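Local coordinates for protein 2-oxoadipate dioxygenase/decarboxylase, chloroplastic/amyloplastic (Oryza sativa, PDB 6W1K) that converts 2-oxoadipate and dioxygen to D-2-hydroxyglutarate and carbon dioxide with an iron(II) cofactor, in plastid lysine catabolism, at residues A[59-64]-A[121-126]; A[241-246]-A[263-268]; A[63-68]-A[127-132]. One frame throughout, in Å; residues are numbered along the deposited sequence.

Contacts 1 and 3 share strand 57-65 and run on from each other: contact 1 is the parallel pairing of that strand with strand 121-127 near the centre of the chain, and contact 3 is where the pairing gives out, its centre about 18 Å from the chain's centre, nearer the periphery, with Gly-66 and Val-67 partly exposed. Contact 2 lies across the pocket in the same curled sheet, where strands 239-243 and 258-271 run antiparallel. Contacts 1 and 2 are buried and face each other over the metal and 2-oxoadipate, so polar groups reach inward from both. Contact 3 is mostly aliphatic and aromatic packing with two backbone bonds, although its first residue, Arg-63, belongs to the pocket.

Contact 1. Residues A[59-64]-A[121-126]; sequences HFAFRT and RIFISE. With NI (nickel (II) ion), chain E; OOG (2-oxoadipic acid), chain F.
Phe-62 turns the edge of its ring to Ile-122, whose CG2 lies near the ring plane, 3.9 Å from CE1. On the other side of the sheet, the ring of Phe-123 supports the substrate: C4 of 2-oxoadipate rests over one face, displaced toward the rim and 3.8 Å from CE1, while a water sits in plane at the ring edge. With CG anti to the backbone N (chi1 -174°), Phe-123 swings its ring away from strand 59-64, leaving its CB beside the methyl of Ala-61. The guanidinium of Arg-63 meets the ligand carboxylate edge-on, with carbon C1 in its plane. Arg-63 NE donates to O1 of 2-oxoadipate at 2.8 Å and NH2 to its O2 at 2.6 Å, both nearly straight, so two parallel bonds fix the rotation of the carboxylate. The water tightens this end, accepting from Ser-125 OG and donating to both Phe-62 O and ligand O1; Ser-125 OG is also hydrogen-bonded to the Tyr-182 hydroxyl. At the far end, His-59 NE2 binds the nickel at 2.1 Å, and ligand atoms O3 and O5 chelate the same ion.

The strands themselves run parallel in register, Phe-60 and Phe-62 each giving an N-H and taking one back; Phe-123 N to Phe-60 O measures 2.9 Å. Thr-64 OG1 adds a side-chain bond of 2.9 Å to Ser-125 O. The face bearing Phe-62, Ile-122 and Ile-124 is packed against helix 72-81.

His-195 and Glu-267 complete the protein ligands of the ion. Two histidines and a carboxylate projecting from a curled sheet onto the metal are as in many members of the glyoxalase (vicinal oxygen chelate) superfamily, to whose clan this family belongs; nickel stands where the enzyme uses iron(II).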
loop_
_atom_site.group_PDB
_atom_site.type_symbol
_atom_site.label_atom_id
_atom_site.label_comp_id
_atom_site.label_asym_id
_atom_site.label_seq_id
_atom_site.Cartn_x
_atom_site.Cartn_y
_atom_site.Cartn_z
ATOM N N HIS A 59 -5.480 3.072 3.287
ATOM C CA HIS A 59 -4.946 3.150 1.931
ATOM C C HIS A 59 -4.511 1.774 1.428
ATOM O O HIS A 59 -4.329 0.824 2.193
ATOM C CB HIS A 59 -3.774 4.144 1.856
ATOM C CG HIS A 59 -2.582 3.773 2.690
ATOM N ND1 HIS A 59 -2.476 4.098 4.020
ATOM C CD2 HIS A 59 -1.406 3.157 2.363
ATOM C CE1 HIS A 59 -1.310 3.681 4.492
ATOM N NE2 HIS A 59 -0.641 3.117 3.506
ATOM N N PHE A 60 -4.395 1.683 0.103
ATOM C CA PHE A 60 -3.802 0.590 -0.646
ATOM C C PHE A 60 -2.463 1.097 -1.162
ATOM O O PHE A 60 -2.348 2.278 -1.479
ATOM C CB PHE A 60 -4.659 0.215 -1.852
ATOM C CG PHE A 60 -5.826 -0.683 -1.566
ATOM C CD1 PHE A 60 -6.239 -0.946 -0.267
ATOM C CD2 PHE A 60 -6.526 -1.260 -2.627
ATOM C CE1 PHE A 60 -7.290 -1.763 -0.016
ATOM C CE2 PHE A 60 -7.583 -2.114 -2.384
ATOM C CZ PHE A 60 -7.978 -2.350 -1.058
ATOM N N ALA A 61 -1.460 0.214 -1.299
ATOM C CA ALA A 61 -0.162 0.630 -1.840
ATOM C C ALA A 61 0.299 -0.352 -2.921
ATOM O O ALA A 61 -0.027 -1.537 -2.871
ATOM C CB ALA A 61 0.887 0.754 -0.736
ATOM N N PHE A 62 0.970 0.178 -3.943
ATOM C CA PHE A 62 1.444 -0.589 -5.098
ATOM C C PHE A 62 2.870 -0.154 -5.419
ATOM O O PHE A 62 3.251 0.991 -5.160
ATOM C CB PHE A 62 0.565 -0.394 -6.363
ATOM C CG PHE A 62 -0.887 -0.748 -6.169
ATOM C CD1 PHE A 62 -1.789 0.190 -5.681
ATOM C CD2 PHE A 62 -1.346 -2.009 -6.472
ATOM C CE1 PHE A 62 -3.108 -0.156 -5.506
ATOM C CE2 PHE A 62 -2.669 -2.373 -6.308
ATOM C CZ PHE A 62 -3.556 -1.434 -5.838
ATOM N N ARG A 63 3.644 -1.077 -6.025
ATOM C CA ARG A 63 5.015 -0.843 -6.439
ATOM C C ARG A 63 5.183 -1.085 -7.933
ATOM O O ARG A 63 4.528 -1.961 -8.516
ATOM C CB ARG A 63 5.969 -1.757 -5.672
ATOM C CG ARG A 63 5.950 -1.533 -4.167
ATOM C CD ARG A 63 7.030 -2.333 -3.481
ATOM N NE ARG A 63 7.038 -2.089 -2.044
ATOM C CZ ARG A 63 7.797 -2.766 -1.192
ATOM N NH1 ARG A 63 8.605 -3.719 -1.645
ATOM N NH2 ARG A 63 7.740 -2.503 0.095
ATOM N N THR A 64 6.064 -0.306 -8.559
ATOM C CA THR A 64 6.189 -0.393 -10.009
ATOM C C THR A 64 7.614 -0.086 -10.463
ATOM O O THR A 64 8.425 0.474 -9.716
ATOM C CB THR A 64 5.233 0.572 -10.719
ATOM O OG1 THR A 64 5.717 1.919 -10.549
ATOM C CG2 THR A 64 3.796 0.498 -10.182
ATOM N N ARG A 121 -7.493 5.678 0.204
ATOM C CA ARG A 121 -6.449 6.391 -0.512
ATOM C C ARG A 121 -5.597 5.372 -1.254
ATOM O O ARG A 121 -5.610 4.176 -0.951
ATOM C CB ARG A 121 -5.594 7.234 0.446
ATOM C CG ARG A 121 -6.375 8.245 1.317
ATOM C CD ARG A 121 -5.467 8.659 2.459
ATOM N NE ARG A 121 -6.077 9.508 3.467
ATOM C CZ ARG A 121 -6.832 9.076 4.469
ATOM N NH1 ARG A 121 -7.089 7.772 4.605
ATOM N NH2 ARG A 121 -7.321 9.943 5.328
ATOM N N ILE A 122 -4.863 5.842 -2.260
ATOM C CA ILE A 122 -3.958 4.982 -3.011
ATOM C C ILE A 122 -2.557 5.584 -2.974
ATOM O O ILE A 122 -2.384 6.774 -3.224
ATOM C CB ILE A 122 -4.414 4.776 -4.477
ATOM C CG1 ILE A 122 -5.879 4.357 -4.565
ATOM C CG2 ILE A 122 -3.509 3.736 -5.130
ATOM C CD1 ILE A 122 -6.157 2.968 -4.168
ATOM N N PHE A 123 -1.563 4.757 -2.653
ATOM C CA PHE A 123 -0.154 5.146 -2.591
ATOM C C PHE A 123 0.560 4.304 -3.650
ATOM O O PHE A 123 0.494 3.076 -3.592
ATOM C CB PHE A 123 0.412 4.886 -1.181
ATOM C CG PHE A 123 1.813 5.381 -0.964
ATOM C CD1 PHE A 123 2.912 4.674 -1.469
ATOM C CD2 PHE A 123 2.039 6.541 -0.233
ATOM C CE1 PHE A 123 4.222 5.139 -1.249
ATOM C CE2 PHE A 123 3.334 7.015 -0.015
ATOM C CZ PHE A 123 4.425 6.320 -0.528
ATOM N N ILE A 124 1.179 4.952 -4.651
ATOM C CA ILE A 124 1.814 4.235 -5.757
ATOM C C ILE A 124 3.249 4.733 -5.864
ATOM O O ILE A 124 3.481 5.940 -6.007
ATOM C CB ILE A 124 1.103 4.436 -7.098
ATOM C CG1 ILE A 124 -0.391 4.112 -6.968
ATOM C CG2 ILE A 124 1.735 3.531 -8.125
ATOM C CD1 ILE A 124 -1.226 4.434 -8.201
ATOM N N SER A 125 4.188 3.828 -5.768
ATOM C CA SER A 125 5.595 4.187 -5.877
ATOM C C SER A 125 6.157 3.578 -7.160
ATOM O O SER A 125 5.556 2.681 -7.772
ATOM C CB SER A 125 6.351 3.736 -4.633
ATOM O OG SER A 125 6.272 2.347 -4.467
ATOM N N GLU A 126 7.284 4.130 -7.607
ATOM C CA GLU A 126 8.018 3.544 -8.718
ATOM C C GLU A 126 9.516 3.589 -8.446
ATOM O O GLU A 126 10.022 4.535 -7.848
ATOM C CB GLU A 126 7.728 4.266 -10.045
ATOM C CG GLU A 126 8.223 5.698 -10.132
ATOM C CD GLU A 126 7.742 6.443 -11.390
ATOM O OE1 GLU A 126 6.858 5.946 -12.132
ATOM O OE2 GLU A 126 8.253 7.547 -11.631
HETATM NI NI NI E . 1.240 2.240 3.737
HETATM C C2 OOG F . 4.795 1.591 0.436
HETATM C C3 OOG F . 5.396 2.042 1.768
HETATM C C4 OOG F . 4.943 3.468 2.098
HETATM C C6 OOG F . 3.174 4.460 3.801
HETATM O O4 OOG F . 3.849 5.507 3.970
HETATM O O3 OOG F . 2.206 4.219 4.555
HETATM C C5 OOG F . 3.531 3.487 2.684
HETATM C C1 OOG F . 5.399 0.265 -0.048
HETATM O O1 OOG F . 5.289 -0.059 -1.179
HETATM O O2 OOG F . 6.081 -0.586 0.822
HETATM O O5 OOG F . 2.703 2.752 2.278
HETATM O O HOH W 1 4.450 1.846 -2.732
#

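Contact 2. Residues A[241-246]-A[263-268]; sequences QSSTVA and RSYIEF. With NI (nickel (II) ion), chain E; OOG (2-oxoadipic acid), chain F.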
loop_
_atom_site.group_PDB
_atom_site.type_symbol
_atom_site.label_atom_id
_atom_site.label_comp_id
_atom_site.label_asym_id
_atom_site.label_seq_id
_atom_site.Cartn_x
_atom_site.Cartn_y
_atom_site.Cartn_z
ATOM N N GLN A 241 2.197 5.100 12.366
ATOM C CA GLN A 241 2.027 3.945 11.491
ATOM C C GLN A 241 2.868 2.787 11.985
ATOM O O GLN A 241 3.967 2.987 12.510
ATOM C CB GLN A 241 2.406 4.292 10.067
ATOM C CG GLN A 241 1.533 5.354 9.417
ATOM C CD GLN A 241 2.108 5.811 8.094
ATOM O OE1 GLN A 241 2.857 6.788 8.018
ATOM N NE2 GLN A 241 1.746 5.107 7.036
ATOM N N SER A 242 2.315 1.582 11.858
ATOM C CA SER A 242 3.037 0.339 12.121
ATOM C C SER A 242 2.661 -0.657 11.030
ATOM O O SER A 242 1.683 -0.465 10.300
ATOM C CB SER A 242 2.723 -0.207 13.515
ATOM O OG SER A 242 1.338 -0.422 13.661
ATOM N N SER A 243 3.451 -1.725 10.906
ATOM C CA SER A 243 3.268 -2.683 9.819
ATOM C C SER A 243 3.840 -4.029 10.243
ATOM O O SER A 243 4.778 -4.088 11.035
ATOM C CB SER A 243 3.959 -2.258 8.517
ATOM O OG SER A 243 5.360 -2.245 8.648
ATOM N N THR A 244 3.266 -5.111 9.709
ATOM C CA THR A 244 3.818 -6.430 9.945
ATOM C C THR A 244 5.022 -6.645 9.037
ATOM O O THR A 244 5.192 -5.974 8.012
ATOM C CB THR A 244 2.793 -7.534 9.684
ATOM O OG1 THR A 244 2.265 -7.396 8.361
ATOM C CG2 THR A 244 1.667 -7.514 10.702
ATOM N N VAL A 245 5.870 -7.583 9.444
ATOM C CA VAL A 245 6.851 -8.158 8.537
ATOM C C VAL A 245 6.124 -8.961 7.470
ATOM O O VAL A 245 5.227 -9.761 7.774
ATOM C CB VAL A 245 7.844 -9.025 9.322
ATOM C CG1 VAL A 245 8.863 -9.670 8.385
ATOM C CG2 VAL A 245 8.537 -8.176 10.390
ATOM N N ALA A 246 6.515 -8.752 6.213
ATOM C CA ALA A 246 5.863 -9.391 5.092
ATOM C C ALA A 246 5.922 -10.909 5.224
ATOM O O ALA A 246 6.868 -11.475 5.781
ATOM C CB ALA A 246 6.514 -8.958 3.773
ATOM N N ARG A 263 6.250 -11.816 -0.156
ATOM C CA ARG A 263 4.939 -11.384 -0.625
ATOM C C ARG A 263 4.632 -10.044 0.057
ATOM O O ARG A 263 5.502 -9.158 0.119
ATOM C CB ARG A 263 3.886 -12.464 -0.368
ATOM C CG ARG A 263 4.100 -13.750 -1.211
ATOM C CD ARG A 263 3.979 -13.475 -2.694
ATOM N NE ARG A 263 3.675 -14.649 -3.495
ATOM C CZ ARG A 263 3.723 -14.668 -4.824
ATOM N NH1 ARG A 263 4.087 -13.576 -5.497
ATOM N NH2 ARG A 263 3.418 -15.775 -5.482
ATOM N N SER A 264 3.418 -9.869 0.544
ATOM C CA SER A 264 2.949 -8.566 1.000
ATOM C C SER A 264 2.808 -8.565 2.512
ATOM O O SER A 264 3.102 -9.543 3.200
ATOM C CB SER A 264 1.636 -8.221 0.313
ATOM O OG SER A 264 1.844 -8.136 -1.085
ATOM N N TYR A 265 2.371 -7.426 3.036
ATOM C CA TYR A 265 2.257 -7.228 4.467
ATOM C C TYR A 265 1.004 -6.415 4.708
ATOM O O TYR A 265 0.249 -6.119 3.776
ATOM C CB TYR A 265 3.494 -6.543 5.044
ATOM C CG TYR A 265 3.782 -5.125 4.547
ATOM C CD1 TYR A 265 4.539 -4.918 3.407
ATOM C CD2 TYR A 265 3.332 -4.006 5.233
ATOM C CE1 TYR A 265 4.836 -3.665 2.952
ATOM C CE2 TYR A 265 3.625 -2.727 4.772
ATOM C CZ TYR A 265 4.380 -2.574 3.624
ATOM O OH TYR A 265 4.704 -1.333 3.132
ATOM N N ILE A 266 0.742 -6.091 5.968
ATOM C CA ILE A 266 -0.405 -5.261 6.313
ATOM C C ILE A 266 0.062 -4.147 7.242
ATOM O O ILE A 266 0.941 -4.350 8.088
ATOM C CB ILE A 266 -1.552 -6.099 6.939
ATOM C CG1 ILE A 266 -2.783 -5.211 7.175
ATOM C CG2 ILE A 266 -1.138 -6.786 8.251
ATOM C CD1 ILE A 266 -4.116 -5.982 7.459
ATOM N N GLU A 267 -0.513 -2.961 7.069
ATOM C CA GLU A 267 -0.153 -1.791 7.852
ATOM C C GLU A 267 -1.347 -1.364 8.705
ATOM O O GLU A 267 -2.502 -1.743 8.450
ATOM C CB GLU A 267 0.335 -0.670 6.917
ATOM C CG GLU A 267 0.729 0.606 7.602
ATOM C CD GLU A 267 0.785 1.787 6.637
ATOM O OE1 GLU A 267 1.327 1.615 5.534
ATOM O OE2 GLU A 267 0.283 2.889 6.973
ATOM N N PHE A 268 -1.029 -0.649 9.790
ATOM C CA PHE A 268 -2.001 -0.055 10.706
ATOM C C PHE A 268 -1.637 1.411 10.908
ATOM O O PHE A 268 -0.465 1.747 11.112
ATOM C CB PHE A 268 -2.022 -0.817 12.031
ATOM C CG PHE A 268 -1.672 -2.272 11.881
ATOM C CD1 PHE A 268 -2.562 -3.163 11.291
ATOM C CD2 PHE A 268 -0.451 -2.748 12.344
ATOM C CE1 PHE A 268 -2.235 -4.514 11.162
ATOM C CE2 PHE A 268 -0.114 -4.084 12.220
ATOM C CZ PHE A 268 -0.997 -4.970 11.620
HETATM NI NI NI E . 1.240 2.240 3.737
HETATM C C2 OOG F . 4.795 1.591 0.436
HETATM C C3 OOG F . 5.396 2.042 1.768
HETATM C C4 OOG F . 4.943 3.468 2.098
HETATM C C6 OOG F . 3.174 4.460 3.801
HETATM O O4 OOG F . 3.849 5.507 3.970
HETATM O O3 OOG F . 2.206 4.219 4.555
HETATM C C5 OOG F . 3.531 3.487 2.684
HETATM C C1 OOG F . 5.399 0.265 -0.048
HETATM O O1 OOG F . 5.289 -0.059 -1.179
HETATM O O2 OOG F . 6.081 -0.586 0.822
HETATM O O5 OOG F . 2.703 2.752 2.278
#
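Gln-241 and Glu-267 meet through their side chains at the metal: NE2 of the glutamine donates to OE2 of the glutamate at 2.7 Å, nearly straight. The acceptor lies in the amide plane, but the donor comes in from above the carboxylate, the two planes standing 55° apart. The same NE2 makes a weak, bent bond of 2.7 Å to O3 of 2-oxoadipate, and Asn-298 holds OE1 of the amide. Glu-267 reaches the site by running out extended (chi1 179°), which brings OE1 to the nickel at 1.9 Å and leaves OE2 for the glutamine. A leucine in place of Gln-241 has no amide to offer Glu-267 OE2, and the carboxylate, left without this donor, would probably be freer to turn beside the metal.

Tyr-265 sets CG between its backbone N and carbonyl carbon (chi1 63°), carrying the ring past Ser-243, whose CB is 3.8 Å from CD2. The hydroxyl then donates to ligand O2 at 2.8 Å, with the oxygen in the ring plane, and the ring stacks with His-195.

Thr-244 OG1 accepts from Ile-266 N at 3.1 Å, while the threonine's own N-H bonds to Ile-266 O. Its methyl CG2 meets Phe-268 CZ at 3.8 Å, the two side chains at about a right angle. Ser-242 places OG at the edge of the Phe-268 ring, 3.2 Å from CD2; the hydroxyl itself bonds to Asn-214.

Ser-242 and Phe-268 form a hydrogen-bonded antiparallel pair, and Ser-243 with Glu-267 the adjacent non-hydrogen-bonded one. This antiparallel pairing supplies the carboxylate of the two-histidine, one-glutamate metal site and adds Tyr-265 at the distal carboxylate of the substrate and Gln-241, weakly bonded, at its metal-bound end.

Contact 3. Residues A[63-68]-A[127-132]; sequences RTFGVD and LLVDEL. With OOG (2-oxoadipic acid), chain F.
Phe-65 and Leu-127 lie side by side and point the same way, with CD2 of the leucine in the ring plane at the edge of the phenylalanine, 4.0 Å from CD1. Leu-127 reaches that edge because its CG lies across the CA-CB bond from the nitrogen (chi1 -180°). Val-129 follows, and Val-129 CG2 comes obliquely to Phe-65 CD1 at 4.3 Å. Val-129 CG2 is also 4.0 Å from Val-67 CG1, the two valines crossing at a slant, so one methyl touches both Phe-65 and Val-67.

The backbones make the last rungs of a parallel pairing. Leu-127 N donates to Thr-64 O at 2.9 Å, and Gly-66 N to Leu-127 O at 2.8 Å; the second bond is bent at the hydrogen but lies in the carbonyl plane, on a lone pair. Gly-66 is the centre of an inverse gamma turn, and past it no backbone bond joins the two segments directly; a water links Gly-66 O to Asp-130 N.

Beyond the pairing, segment 127-132 passes through a 3-10 turn on its way to helix 134-147. Ile-140 of that helix packs on Phe-65, whose ring also meets Trp-165, while helix 181-189 brings Thr-186 to Phe-65 and Ala-183 to Leu-127.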
loop_
_atom_site.group_PDB
_atom_site.type_symbol
_atom_site.label_atom_id
_atom_site.label_comp_id
_atom_site.label_asym_id
_atom_site.label_seq_id
_atom_site.Cartn_x
_atom_site.Cartn_y
_atom_site.Cartn_z
ATOM N N ARG A 63 3.644 -1.077 -6.025
ATOM C CA ARG A 63 5.015 -0.843 -6.439
ATOM C C ARG A 63 5.183 -1.085 -7.933
ATOM O O ARG A 63 4.528 -1.961 -8.516
ATOM C CB ARG A 63 5.969 -1.757 -5.672
ATOM C CG ARG A 63 5.950 -1.533 -4.167
ATOM C CD ARG A 63 7.030 -2.333 -3.481
ATOM N NE ARG A 63 7.038 -2.089 -2.044
ATOM C CZ ARG A 63 7.797 -2.766 -1.192
ATOM N NH1 ARG A 63 8.605 -3.719 -1.645
ATOM N NH2 ARG A 63 7.740 -2.503 0.095
ATOM N N THR A 64 6.064 -0.306 -8.559
ATOM C CA THR A 64 6.189 -0.393 -10.009
ATOM C C THR A 64 7.614 -0.086 -10.463
ATOM O O THR A 64 8.425 0.474 -9.716
ATOM C CB THR A 64 5.233 0.572 -10.719
ATOM O OG1 THR A 64 5.717 1.919 -10.549
ATOM C CG2 THR A 64 3.796 0.498 -10.182
ATOM N N PHE A 65 7.905 -0.441 -11.715
ATOM C CA PHE A 65 9.171 -0.077 -12.349
ATOM C C PHE A 65 9.002 1.218 -13.136
ATOM O O PHE A 65 8.216 1.271 -14.092
ATOM C CB PHE A 65 9.632 -1.180 -13.292
ATOM C CG PHE A 65 10.134 -2.418 -12.601
ATOM C CD1 PHE A 65 11.236 -2.373 -11.775
ATOM C CD2 PHE A 65 9.529 -3.644 -12.841
ATOM C CE1 PHE A 65 11.729 -3.540 -11.176
ATOM C CE2 PHE A 65 10.006 -4.814 -12.251
ATOM C CZ PHE A 65 11.092 -4.760 -11.407
ATOM N N GLY A 66 9.740 2.253 -12.748
ATOM C CA GLY A 66 9.688 3.538 -13.422
ATOM C C GLY A 66 10.478 3.611 -14.715
ATOM O O GLY A 66 11.498 4.312 -14.816
ATOM N N VAL A 67 10.014 2.879 -15.719
ATOM C CA VAL A 67 10.684 2.823 -17.007
ATOM C C VAL A 67 9.666 2.392 -18.059
ATOM O O VAL A 67 8.796 1.557 -17.799
ATOM C CB VAL A 67 11.914 1.879 -16.956
ATOM C CG1 VAL A 67 11.515 0.420 -16.748
ATOM C CG2 VAL A 67 12.738 2.015 -18.208
ATOM N N ASP A 68 9.769 3.004 -19.241
ATOM C CA ASP A 68 8.991 2.607 -20.429
ATOM C C ASP A 68 7.498 2.538 -20.139
ATOM O O ASP A 68 6.780 1.675 -20.646
ATOM C CB ASP A 68 9.477 1.266 -20.986
ATOM C CG ASP A 68 10.924 1.315 -21.488
ATOM O OD1 ASP A 68 11.545 0.227 -21.585
ATOM O OD2 ASP A 68 11.440 2.425 -21.780
ATOM N N LEU A 127 10.215 2.570 -8.919
ATOM C CA LEU A 127 11.676 2.569 -8.889
ATOM C C LEU A 127 12.239 3.408 -10.034
ATOM O O LEU A 127 11.827 3.263 -11.194
ATOM C CB LEU A 127 12.159 1.130 -8.985
ATOM C CG LEU A 127 13.676 0.893 -8.961
ATOM C CD1 LEU A 127 14.317 1.134 -7.637
ATOM C CD2 LEU A 127 13.839 -0.575 -9.397
ATOM N N LEU A 128 13.197 4.271 -9.713
ATOM C CA LEU A 128 13.861 5.111 -10.711
ATOM C C LEU A 128 14.965 4.277 -11.349
ATOM O O LEU A 128 16.141 4.334 -10.964
ATOM C CB LEU A 128 14.372 6.392 -10.080
ATOM C CG LEU A 128 13.319 7.231 -9.354
ATOM C CD1 LEU A 128 14.014 8.339 -8.560
ATOM C CD2 LEU A 128 12.304 7.794 -10.334
ATOM N N VAL A 129 14.555 3.500 -12.356
ATOM C CA VAL A 129 15.393 2.439 -12.910
ATOM C C VAL A 129 16.671 3.010 -13.494
ATOM O O VAL A 129 17.744 2.404 -13.389
ATOM C CB VAL A 129 14.603 1.649 -13.968
ATOM C CG1 VAL A 129 15.499 0.626 -14.696
ATOM C CG2 VAL A 129 13.481 0.925 -13.318
ATOM N N ASP A 130 16.577 4.180 -14.113
ATOM C CA ASP A 130 17.746 4.748 -14.768
ATOM C C ASP A 130 18.803 5.165 -13.768
ATOM O O ASP A 130 19.876 5.587 -14.188
ATOM C CB ASP A 130 17.350 5.941 -15.642
ATOM C CG ASP A 130 16.717 7.063 -14.852
ATOM O OD1 ASP A 130 16.569 6.928 -13.617
ATOM O OD2 ASP A 130 16.356 8.082 -15.475
ATOM N N GLU A 131 18.534 5.062 -12.465
ATOM C CA GLU A 131 19.526 5.377 -11.446
ATOM C C GLU A 131 20.273 4.146 -10.944
ATOM O O GLU A 131 21.235 4.289 -10.189
ATOM C CB GLU A 131 18.854 6.102 -10.273
ATOM C CG GLU A 131 18.201 7.398 -10.695
ATOM C CD GLU A 131 17.772 8.271 -9.517
ATOM O OE1 GLU A 131 18.100 7.927 -8.365
ATOM O OE2 GLU A 131 17.106 9.307 -9.742
ATOM N N LEU A 132 19.887 2.951 -11.371
ATOM C CA LEU A 132 20.554 1.742 -10.918
ATOM C C LEU A 132 21.775 1.458 -11.779
ATOM O O LEU A 132 22.022 2.125 -12.785
ATOM C CB LEU A 132 19.612 0.550 -10.971
ATOM C CG LEU A 132 18.271 0.695 -10.268
ATOM C CD1 LEU A 132 17.319 -0.388 -10.778
ATOM C CD2 LEU A 132 18.481 0.605 -8.769
HETATM C C2 OOG F . 4.795 1.591 0.436
HETATM C C3 OOG F . 5.396 2.042 1.768
HETATM C C4 OOG F . 4.943 3.468 2.098
HETATM C C6 OOG F . 3.174 4.460 3.801
HETATM O O4 OOG F . 3.849 5.507 3.970
HETATM O O3 OOG F . 2.206 4.219 4.555
HETATM C C5 OOG F . 3.531 3.487 2.684
HETATM C C1 OOG F . 5.399 0.265 -0.048
HETATM O O1 OOG F . 5.289 -0.059 -1.179
HETATM O O2 OOG F . 6.081 -0.586 0.822
HETATM O O5 OOG F . 2.703 2.752 2.278
HETATM O O HOH W 2 13.940 5.096 -15.708
#